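Local coordinates for transcriptional regulator KdgR (Pseudomonas aeruginosa, PDB 5Y6I), which probably binds DNA as an IclR-family transcription factor, pairing an N-terminal helix-turn-helix domain with a C-terminal domain of the IclR effector-binding type, at residues 109-114 / 133-138. Numbering follows the deposited sequence.
Sequences NETCFL and AVTVVT
Thr111 and Val137 bring the two backbones to their nearest approach, 6.3 Å between CA atoms, and the spacing of Phe113 CA from Thr138 CA is 7.5 Å. Both values exceed what paired strands allow, and the backbone hydrogen bonds of 111-114 go elsewhere, to Val230 and Thr228 of strand 223-232 and to Val125, Gln126 and Glu128 of strand 121-128. Segment 133-138 is extended but without regular secondary structure. Alternation along the strand sends CB of Thr111 and Phe113 toward this segment, while Cys112 and Leu114 pack against helix 93-108, so the loop lies over the face of the sheet opposite that helix. The arrangement belongs to the C-terminal IclR domain, of the GAF clan, in which a central antiparallel sheet carries helices and long connections; here the connection running from strand 121-128 to helix 150-158 folds back over strand 111-118, which comes before 121-128 in the chain.

One polar link ties loop to strand: Thr111 OG1 donates to Val136 O at 3.2 Å. The C=O...donor angle of 161° places the hydroxyl almost straight ahead of the carbonyl. With OG1 anti to its own carbonyl carbon (chi1 -58°), the hydroxyl is directed to the loop, where it also hydrogen-bonds Ala130 N, so this buried oxygen bridges two points of the same connection. Val137 CG1 lies 4.1 Å from Thr111 OG1, a looser contact beside that bond. Farther along, Thr138 OG1 sits above one face of the Phe113 ring, displaced toward its rim, with Phe113 CE2 nearest at 3.8 Å. The same ring touches Val124 and Val127 of strand 121-128, and Thr138 also rests on Val124.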
loop_
_atom_site.group_PDB
_atom_site.type_symbol
_atom_site.label_atom_id
_atom_site.label_comp_id
_atom_site.label_asym_id
_atom_site.label_seq_id
_atom_site.Cartn_x
_atom_site.Cartn_y
_atom_site.Cartn_z
ATOM N N ASN A 109 12.981 -12.116 -26.452
ATOM C CA ASN A 109 12.401 -11.671 -27.713
ATOM C C ASN A 109 11.022 -12.294 -27.909
ATOM O O ASN A 109 10.714 -12.886 -28.942
ATOM C CB ASN A 109 13.310 -11.979 -28.897
ATOM C CG ASN A 109 12.969 -11.138 -30.124
ATOM O OD1 ASN A 109 12.297 -10.106 -30.016
ATOM N ND2 ASN A 109 13.432 -11.574 -31.292
ATOM N N GLU A 110 10.195 -12.188 -26.872
ATOM C CA GLU A 110 8.802 -12.587 -26.943
ATOM C C GLU A 110 7.956 -11.450 -26.398
ATOM O O GLU A 110 8.419 -10.656 -25.574
ATOM C CB GLU A 110 8.538 -13.900 -26.166
ATOM C CG GLU A 110 9.555 -15.005 -26.444
ATOM C CD GLU A 110 9.011 -16.054 -27.417
ATOM O OE1 GLU A 110 8.016 -15.732 -28.108
ATOM O OE2 GLU A 110 9.584 -17.175 -27.522
ATOM N N THR A 111 6.718 -11.353 -26.877
ATOM C CA THR A 111 5.853 -10.262 -26.442
ATOM C C THR A 111 5.448 -10.469 -24.985
ATOM O O THR A 111 4.868 -11.503 -24.635
ATOM C CB THR A 111 4.631 -10.163 -27.356
ATOM O OG1 THR A 111 5.081 -9.964 -28.697
ATOM C CG2 THR A 111 3.758 -8.974 -26.971
ATOM N N CYS A 112 5.775 -9.495 -24.133
ATOM C CA CYS A 112 5.371 -9.482 -22.729
ATOM C C CYS A 112 4.388 -8.344 -22.507
ATOM O O CYS A 112 4.494 -7.293 -23.152
ATOM C CB CYS A 112 6.563 -9.302 -21.783
ATOM S SG CYS A 112 7.964 -10.388 -22.149
ATOM N N PHE A 113 3.421 -8.559 -21.612
ATOM C CA PHE A 113 2.422 -7.536 -21.328
ATOM C C PHE A 113 2.102 -7.478 -19.836
ATOM O O PHE A 113 2.336 -8.429 -19.080
ATOM C CB PHE A 113 1.130 -7.739 -22.151
ATOM C CG PHE A 113 0.446 -9.089 -21.972
ATOM C CD1 PHE A 113 -0.667 -9.220 -21.149
ATOM C CD2 PHE A 113 0.849 -10.195 -22.716
ATOM C CE1 PHE A 113 -1.327 -10.462 -21.031
ATOM C CE2 PHE A 113 0.201 -11.428 -22.607
ATOM C CZ PHE A 113 -0.881 -11.565 -21.767
ATOM N N LEU A 114 1.597 -6.321 -19.415
ATOM C CA LEU A 114 1.144 -6.114 -18.046
ATOM C C LEU A 114 -0.365 -5.900 -18.058
ATOM O O LEU A 114 -0.884 -5.116 -18.864
ATOM C CB LEU A 114 1.845 -4.920 -17.397
ATOM C CG LEU A 114 1.735 -4.808 -15.868
ATOM C CD1 LEU A 114 2.608 -5.853 -15.178
ATOM C CD2 LEU A 114 2.134 -3.417 -15.418
ATOM N N ALA A 133 9.927 -10.791 -37.931
ATOM C CA ALA A 133 9.286 -10.591 -39.227
ATOM C C ALA A 133 7.778 -10.447 -39.079
ATOM O O ALA A 133 7.171 -9.498 -39.584
ATOM C CB ALA A 133 9.629 -11.757 -40.157
ATOM N N VAL A 134 7.168 -11.362 -38.343
ATOM C CA VAL A 134 5.752 -11.290 -38.017
ATOM C C VAL A 134 5.595 -11.833 -36.607
ATOM O O VAL A 134 6.243 -12.819 -36.253
ATOM C CB VAL A 134 4.927 -12.087 -39.044
ATOM C CG1 VAL A 134 3.552 -12.334 -38.514
ATOM C CG2 VAL A 134 4.847 -11.341 -40.343
ATOM N N THR A 135 4.796 -11.166 -35.772
ATOM C CA THR A 135 4.618 -11.652 -34.400
ATOM C C THR A 135 3.181 -11.452 -33.947
ATOM O O THR A 135 2.491 -10.534 -34.392
ATOM C CB THR A 135 5.521 -10.951 -33.372
ATOM O OG1 THR A 135 4.946 -9.693 -33.002
ATOM C CG2 THR A 135 6.923 -10.706 -33.941
ATOM N N VAL A 136 2.758 -12.301 -33.032
ATOM C CA VAL A 136 1.467 -12.173 -32.365
ATOM C C VAL A 136 1.631 -11.253 -31.170
ATOM O O VAL A 136 2.702 -11.167 -30.555
ATOM C CB VAL A 136 0.926 -13.535 -31.900
ATOM C CG1 VAL A 136 0.608 -14.434 -33.072
ATOM C CG2 VAL A 136 1.907 -14.161 -30.959
ATOM N N VAL A 137 0.533 -10.591 -30.811
ATOM C CA VAL A 137 0.531 -9.567 -29.778
ATOM C C VAL A 137 -0.817 -9.579 -29.069
ATOM O O VAL A 137 -1.829 -10.014 -29.610
ATOM C CB VAL A 137 0.831 -8.168 -30.378
ATOM C CG1 VAL A 137 2.212 -8.132 -31.003
ATOM C CG2 VAL A 137 -0.202 -7.810 -31.461
ATOM N N THR A 138 -0.819 -9.136 -27.827
ATOM C CA THR A 138 -2.021 -8.512 -27.315
ATOM C C THR A 138 -1.902 -7.023 -27.611
ATOM O O THR A 138 -0.858 -6.543 -28.055
ATOM C CB THR A 138 -2.187 -8.802 -25.826
ATOM O OG1 THR A 138 -1.854 -10.173 -25.581
ATOM C CG2 THR A 138 -3.616 -8.571 -25.390
#